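Long-range contacts in ActII protein (Streptomyces coelicolor, PDB 2OPT), which probably binds operator DNA as a TetR-family transcriptional repressor of Streptomyces coelicolor: residues L6-I11 / A45-R50; Q169-L174 / P191-D196. All blocks are in the same frame, centred on the assembly; numbering follows the deposited sequence.

Contact 1 of 2, residues L6-I11 / A45-R50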
loop_
_atom_site.group_PDB
_atom_site.type_symbol
_atom_site.label_atom_id
_atom_site.label_comp_id
_atom_site.label_asym_id
_atom_site.label_seq_id
_atom_site.Cartn_x
_atom_site.Cartn_y
_atom_site.Cartn_z
ATOM N N LEU A 6 12.437 -18.928 -30.408
ATOM C CA LEU A 6 12.023 -18.261 -29.207
ATOM C C LEU A 6 11.803 -19.275 -28.120
ATOM O O LEU A 6 11.231 -20.365 -28.366
ATOM C CB LEU A 6 10.682 -17.584 -29.499
ATOM C CG LEU A 6 10.570 -16.063 -29.367
ATOM C CD1 LEU A 6 11.721 -15.285 -29.990
ATOM C CD2 LEU A 6 9.247 -15.654 -29.930
ATOM N N THR A 7 12.199 -18.916 -26.905
ATOM C CA THR A 7 11.789 -19.634 -25.676
ATOM C C THR A 7 11.065 -18.601 -24.802
ATOM O O THR A 7 11.203 -17.378 -24.986
ATOM C CB THR A 7 12.997 -20.155 -24.874
ATOM O OG1 THR A 7 13.817 -19.046 -24.499
ATOM C CG2 THR A 7 13.869 -21.129 -25.683
ATOM N N GLN A 8 10.282 -19.082 -23.866
ATOM C CA GLN A 8 9.615 -18.217 -22.904
ATOM C C GLN A 8 10.680 -17.363 -22.181
ATOM O O GLN A 8 10.522 -16.166 -22.038
ATOM C CB GLN A 8 8.910 -19.075 -21.894
ATOM C CG GLN A 8 8.102 -18.252 -20.939
ATOM C CD GLN A 8 7.431 -19.102 -19.921
ATOM O OE1 GLN A 8 7.905 -19.218 -18.787
ATOM N NE2 GLN A 8 6.331 -19.733 -20.315
ATOM N N ASP A 9 11.762 -17.981 -21.730
ATOM C CA ASP A 9 12.763 -17.227 -20.967
ATOM C C ASP A 9 13.365 -16.079 -21.757
ATOM O O ASP A 9 13.632 -15.022 -21.175
ATOM C CB ASP A 9 13.899 -18.118 -20.426
ATOM C CG ASP A 9 14.870 -17.336 -19.455
ATOM O OD1 ASP A 9 14.386 -16.691 -18.449
ATOM O OD2 ASP A 9 16.122 -17.376 -19.718
ATOM N N ARG A 10 13.646 -16.283 -23.047
ATOM C CA ARG A 10 14.391 -15.251 -23.819
ATOM C C ARG A 10 13.416 -14.096 -23.986
ATOM O O ARG A 10 13.756 -12.925 -23.963
ATOM C CB ARG A 10 14.789 -15.798 -25.199
ATOM C CG ARG A 10 15.175 -14.734 -26.235
ATOM C CD ARG A 10 16.318 -13.850 -25.761
ATOM N NE ARG A 10 17.530 -14.642 -25.502
ATOM C CZ ARG A 10 18.484 -14.292 -24.635
ATOM N NH1 ARG A 10 19.572 -15.063 -24.480
ATOM N NH2 ARG A 10 18.345 -13.172 -23.931
ATOM N N ILE A 11 12.188 -14.450 -24.202
ATOM C CA ILE A 11 11.165 -13.438 -24.347
ATOM C C ILE A 11 11.026 -12.561 -23.088
ATOM O O ILE A 11 10.916 -11.345 -23.172
ATOM C CB ILE A 11 9.779 -14.092 -24.638
ATOM C CG1 ILE A 11 9.734 -14.823 -26.022
ATOM C CG2 ILE A 11 8.604 -13.004 -24.544
ATOM C CD1 ILE A 11 8.374 -15.756 -26.196
ATOM N N ALA A 45 1.925 -17.495 -28.936
ATOM C CA ALA A 45 2.004 -18.926 -28.540
ATOM C C ALA A 45 2.748 -19.113 -27.196
ATOM O O ALA A 45 2.375 -19.955 -26.383
ATOM C CB ALA A 45 2.693 -19.722 -29.611
ATOM N N HIS A 46 3.781 -18.299 -26.969
ATOM C CA HIS A 46 4.692 -18.442 -25.830
ATOM C C HIS A 46 4.306 -17.694 -24.584
ATOM O O HIS A 46 4.568 -18.189 -23.454
ATOM C CB HIS A 46 6.123 -18.014 -26.194
ATOM C CG HIS A 46 6.927 -19.099 -26.838
ATOM N ND1 HIS A 46 7.065 -19.213 -28.204
ATOM C CD2 HIS A 46 7.560 -20.163 -26.305
ATOM C CE1 HIS A 46 7.754 -20.306 -28.483
ATOM N NE2 HIS A 46 8.074 -20.889 -27.347
ATOM N N VAL A 47 3.753 -16.490 -24.734
ATOM C CA VAL A 47 3.527 -15.697 -23.524
ATOM C C VAL A 47 2.170 -15.104 -23.384
ATOM O O VAL A 47 1.920 -14.496 -22.320
ATOM C CB VAL A 47 4.559 -14.568 -23.238
ATOM C CG1 VAL A 47 5.998 -15.135 -23.083
ATOM C CG2 VAL A 47 4.496 -13.471 -24.283
ATOM N N GLY A 48 1.287 -15.293 -24.372
ATOM C CA GLY A 48 -0.095 -14.793 -24.256
ATOM C C GLY A 48 -0.167 -13.296 -24.499
ATOM O O GLY A 48 0.685 -12.748 -25.192
ATOM N N ASN A 49 -1.181 -12.638 -23.926
ATOM C CA ASN A 49 -1.394 -11.192 -24.052
ATOM C C ASN A 49 -0.505 -10.380 -23.126
ATOM O O ASN A 49 0.373 -10.929 -22.443
ATOM C CB ASN A 49 -2.875 -10.856 -23.834
ATOM C CG ASN A 49 -3.342 -11.176 -22.447
ATOM O OD1 ASN A 49 -2.610 -11.022 -21.483
ATOM N ND2 ASN A 49 -4.569 -11.637 -22.335
ATOM N N ARG A 50 -0.677 -9.057 -23.122
ATOM C CA ARG A 50 0.257 -8.205 -22.373
ATOM C C ARG A 50 0.121 -8.484 -20.891
ATOM O O ARG A 50 1.097 -8.539 -20.171
ATOM C CB ARG A 50 -0.009 -6.718 -22.639
ATOM C CG ARG A 50 1.072 -5.826 -22.073
ATOM C CD ARG A 50 0.784 -4.399 -22.453
ATOM N NE ARG A 50 1.803 -3.499 -21.913
ATOM C CZ ARG A 50 1.606 -2.742 -20.841
ATOM N NH1 ARG A 50 0.450 -2.778 -20.162
ATOM N NH2 ARG A 50 2.565 -1.963 -20.451
HETATM O O HOH W 1 5.533 -20.795 -22.620
#
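Ile11, in the first helix of the chain, meets Val47 tip to tip: its CG2 branch lies 3.7 Å from Val47 CG1 and slightly farther from Val47 CG2. With CG1 anti to the carbonyl carbon (chi1 -66°), CG2 stands anti to the backbone N and faces Val47. This is the tight half of the contact. Both aliphatic residues are buried, with Leu32 and Leu36 of helix 29-36 touching Ile11 and Met29, Leu53 and Leu56 closing round Val47.

Outward from that core the fit slackens. The His46 ring lies against the turn that leads into helix 8-22, with the Leu6 carbonyl carbon over one face and Gln8 N obliquely placed, 3.8 Å from His46 CD2. Leu6 O sits 3.4 Å from His46 NE2, but the angle is too poor for a hydrogen bond; the ring is held instead through ND1, bonded to Ser42 O one turn back. At the solvent side Gln8 stretches out fully extended, and a water bridges the segments, accepting from Gln8 NE2 at 2.7 Å and donating to His46 O at 2.9 Å. Thr7 N-caps the helix, its OG1 accepting from Arg10 N. The first helix packed on helix 40-47, the second helix of the predicted helix-turn-helix and probably its recognition helix, with helix 29-36 also against it, is characteristic of the three-helix DNA-binding domain of TetR-family repressors.

Contact 2 of 2, residues Q169-L174 / P191-D196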
loop_
_atom_site.group_PDB
_atom_site.type_symbol
_atom_site.label_atom_id
_atom_site.label_comp_id
_atom_site.label_asym_id
_atom_site.label_seq_id
_atom_site.Cartn_x
_atom_site.Cartn_y
_atom_site.Cartn_z
ATOM N N GLN A 169 8.605 22.881 0.022
ATOM C CA GLN A 169 7.346 23.621 -0.064
ATOM C C GLN A 169 6.388 23.196 1.062
ATOM O O GLN A 169 5.923 24.031 1.840
ATOM C CB GLN A 169 6.680 23.397 -1.429
ATOM C CG GLN A 169 7.514 23.827 -2.626
ATOM C CD GLN A 169 7.101 25.177 -3.195
ATOM O OE1 GLN A 169 6.019 25.697 -2.884
ATOM N NE2 GLN A 169 7.960 25.749 -4.047
ATOM N N LEU A 170 6.108 21.896 1.151
ATOM C CA LEU A 170 5.268 21.349 2.232
ATOM C C LEU A 170 5.886 21.589 3.623
ATOM O O LEU A 170 5.183 21.981 4.565
ATOM C CB LEU A 170 4.970 19.862 1.996
ATOM C CG LEU A 170 3.963 19.137 2.901
ATOM C CD1 LEU A 170 2.652 19.919 3.030
ATOM C CD2 LEU A 170 3.704 17.730 2.400
ATOM N N HIS A 171 7.199 21.389 3.735
ATOM C CA HIS A 171 7.942 21.697 4.960
ATOM C C HIS A 171 7.744 23.145 5.338
ATOM O O HIS A 171 7.523 23.470 6.502
ATOM C CB HIS A 171 9.438 21.418 4.781
ATOM C CG HIS A 171 10.259 21.663 6.013
ATOM N ND1 HIS A 171 10.951 20.659 6.657
ATOM C CD2 HIS A 171 10.534 22.803 6.694
ATOM C CE1 HIS A 171 11.597 21.163 7.695
ATOM N NE2 HIS A 171 11.355 22.460 7.744
ATOM N N GLY A 172 7.835 24.013 4.339
ATOM C CA GLY A 172 7.769 25.448 4.546
ATOM C C GLY A 172 6.363 25.911 4.813
ATOM O O GLY A 172 6.158 26.876 5.530
ATOM N N TYR A 173 5.382 25.235 4.227
ATOM C CA TYR A 173 4.015 25.496 4.612
ATOM C C TYR A 173 3.839 25.129 6.093
ATOM O O TYR A 173 3.468 25.967 6.895
ATOM C CB TYR A 173 3.045 24.706 3.749
ATOM C CG TYR A 173 1.614 25.017 4.057
ATOM C CD1 TYR A 173 1.123 26.289 3.879
ATOM C CD2 TYR A 173 0.743 24.030 4.522
ATOM C CE1 TYR A 173 -0.187 26.591 4.160
ATOM C CE2 TYR A 173 -0.573 24.316 4.793
ATOM C CZ TYR A 173 -1.035 25.600 4.621
ATOM O OH TYR A 173 -2.345 25.927 4.897
ATOM N N LEU A 174 4.113 23.870 6.450
ATOM C CA LEU A 174 3.918 23.393 7.809
ATOM C C LEU A 174 4.727 24.223 8.790
ATOM O O LEU A 174 4.182 24.738 9.759
ATOM C CB LEU A 174 4.302 21.918 7.920
ATOM C CG LEU A 174 3.393 20.873 7.293
ATOM C CD1 LEU A 174 3.799 19.469 7.817
ATOM C CD2 LEU A 174 1.908 21.166 7.541
ATOM N N PRO A 191 10.027 15.820 10.216
ATOM C CA PRO A 191 9.722 14.398 10.067
ATOM C C PRO A 191 8.563 14.139 9.102
ATOM O O PRO A 191 8.632 13.198 8.316
ATOM C CB PRO A 191 9.327 13.981 11.492
ATOM C CG PRO A 191 10.113 14.927 12.366
ATOM C CD PRO A 191 10.025 16.228 11.634
ATOM N N ILE A 192 7.511 14.955 9.164
ATOM C CA ILE A 192 6.326 14.694 8.366
ATOM C C ILE A 192 6.666 14.870 6.904
ATOM O O ILE A 192 6.113 14.213 6.040
ATOM C CB ILE A 192 5.146 15.615 8.758
ATOM C CG1 ILE A 192 4.744 15.362 10.210
ATOM C CG2 ILE A 192 3.973 15.415 7.809
ATOM C CD1 ILE A 192 3.678 16.362 10.767
ATOM N N THR A 193 7.650 15.715 6.649
ATOM C CA THR A 193 8.005 16.102 5.303
ATOM C C THR A 193 9.312 15.451 4.837
ATOM O O THR A 193 9.460 15.087 3.661
ATOM C CB THR A 193 8.101 17.620 5.242
ATOM O OG1 THR A 193 6.835 18.142 4.836
ATOM C CG2 THR A 193 9.170 18.057 4.291
ATOM N N SER A 194 10.250 15.312 5.776
ATOM C CA SER A 194 11.608 14.889 5.470
ATOM C C SER A 194 11.603 13.435 5.124
ATOM O O SER A 194 11.879 13.076 3.989
ATOM C CB SER A 194 12.593 15.156 6.648
ATOM O OG SER A 194 12.688 16.551 7.012
ATOM N N LEU A 195 11.212 12.616 6.092
ATOM C CA LEU A 195 11.760 11.257 6.224
ATOM C C LEU A 195 12.414 10.624 4.973
ATOM O O LEU A 195 11.737 10.320 3.982
ATOM C CB LEU A 195 10.792 10.300 6.955
ATOM C CG LEU A 195 10.966 10.393 8.483
ATOM C CD1 LEU A 195 10.329 9.232 9.221
ATOM C CD2 LEU A 195 12.474 10.545 8.891
ATOM N N ASP A 196 13.724 10.397 5.024
ATOM C CA ASP A 196 14.332 9.721 3.910
ATOM C C ASP A 196 13.809 8.309 3.834
ATOM O O ASP A 196 13.408 7.740 4.851
ATOM C CB ASP A 196 15.850 9.777 3.946
ATOM C CG ASP A 196 16.440 9.089 5.145
ATOM O OD1 ASP A 196 16.263 9.607 6.268
ATOM O OD2 ASP A 196 17.119 8.066 4.948
#
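Two short helices of the TetR-type C-terminal domain, 164-175 and 189-194, pack against each other here at the surface, through van der Waals contact alone, with no hydrogen bond passing between segments 169-174 and 191-196. Thr193 is the residue pushed into the other helix, its CA 5.6 Å from that of His171. Its two branches part: CG2 presses on His171 CB at 3.4 Å, while OG1 sits over Leu170, 3.6 Å from Leu170 CG. The hydroxyl also comes within 3.4 Å of His171 N, yet the angle is too poor for a bond.

His171 crosses Thr193 at about a right angle. With CG anti to the backbone N (chi1 -178°), its ring swings out past the methyl, so that Thr193 CG2 meets the imidazole at its edge, in the ring plane. Ser194 OG lies near that same plane but 4.5 Å from His171 ND1, and its hydrogen bond goes back to Gly190 O in its own helix. An alanine in place of Thr193 would take away both branches, and would probably leave Leu170 CG and His171 CB without the hydroxyl and the methyl that now touch them, opening a gap between the helices.

Leu174, which is buried, runs crosswise to Ile192, which also packs on Ala132 of the second subunit; Tyr173 touches Met111 of that subunit. The meeting of Leu174 and Ile192 is a looser one, methyl against methyl, with Leu174 CD1 4.1 Å from Ile192 CG2.

Contacts 1 and 2 sit on opposite sides of the chain's centre, 46 Å apart between centres and about 29 Å between nearest atoms, and share no helix. They follow in series: contact 1 joins helices 8-22 and 40-47 near the N-terminus and closes long before contact 2 joins helices 164-175 and 189-194. Along the chain, helices 75-92, 108-123 and 128-150 come between them. The first thus belongs to the probable DNA-binding end. The second lies on the far side of the chain's centre, where residues of segments 169-174 and 191-196 also touch the other subunit, whereas no other chain of the assembly touches the segments of contact 1.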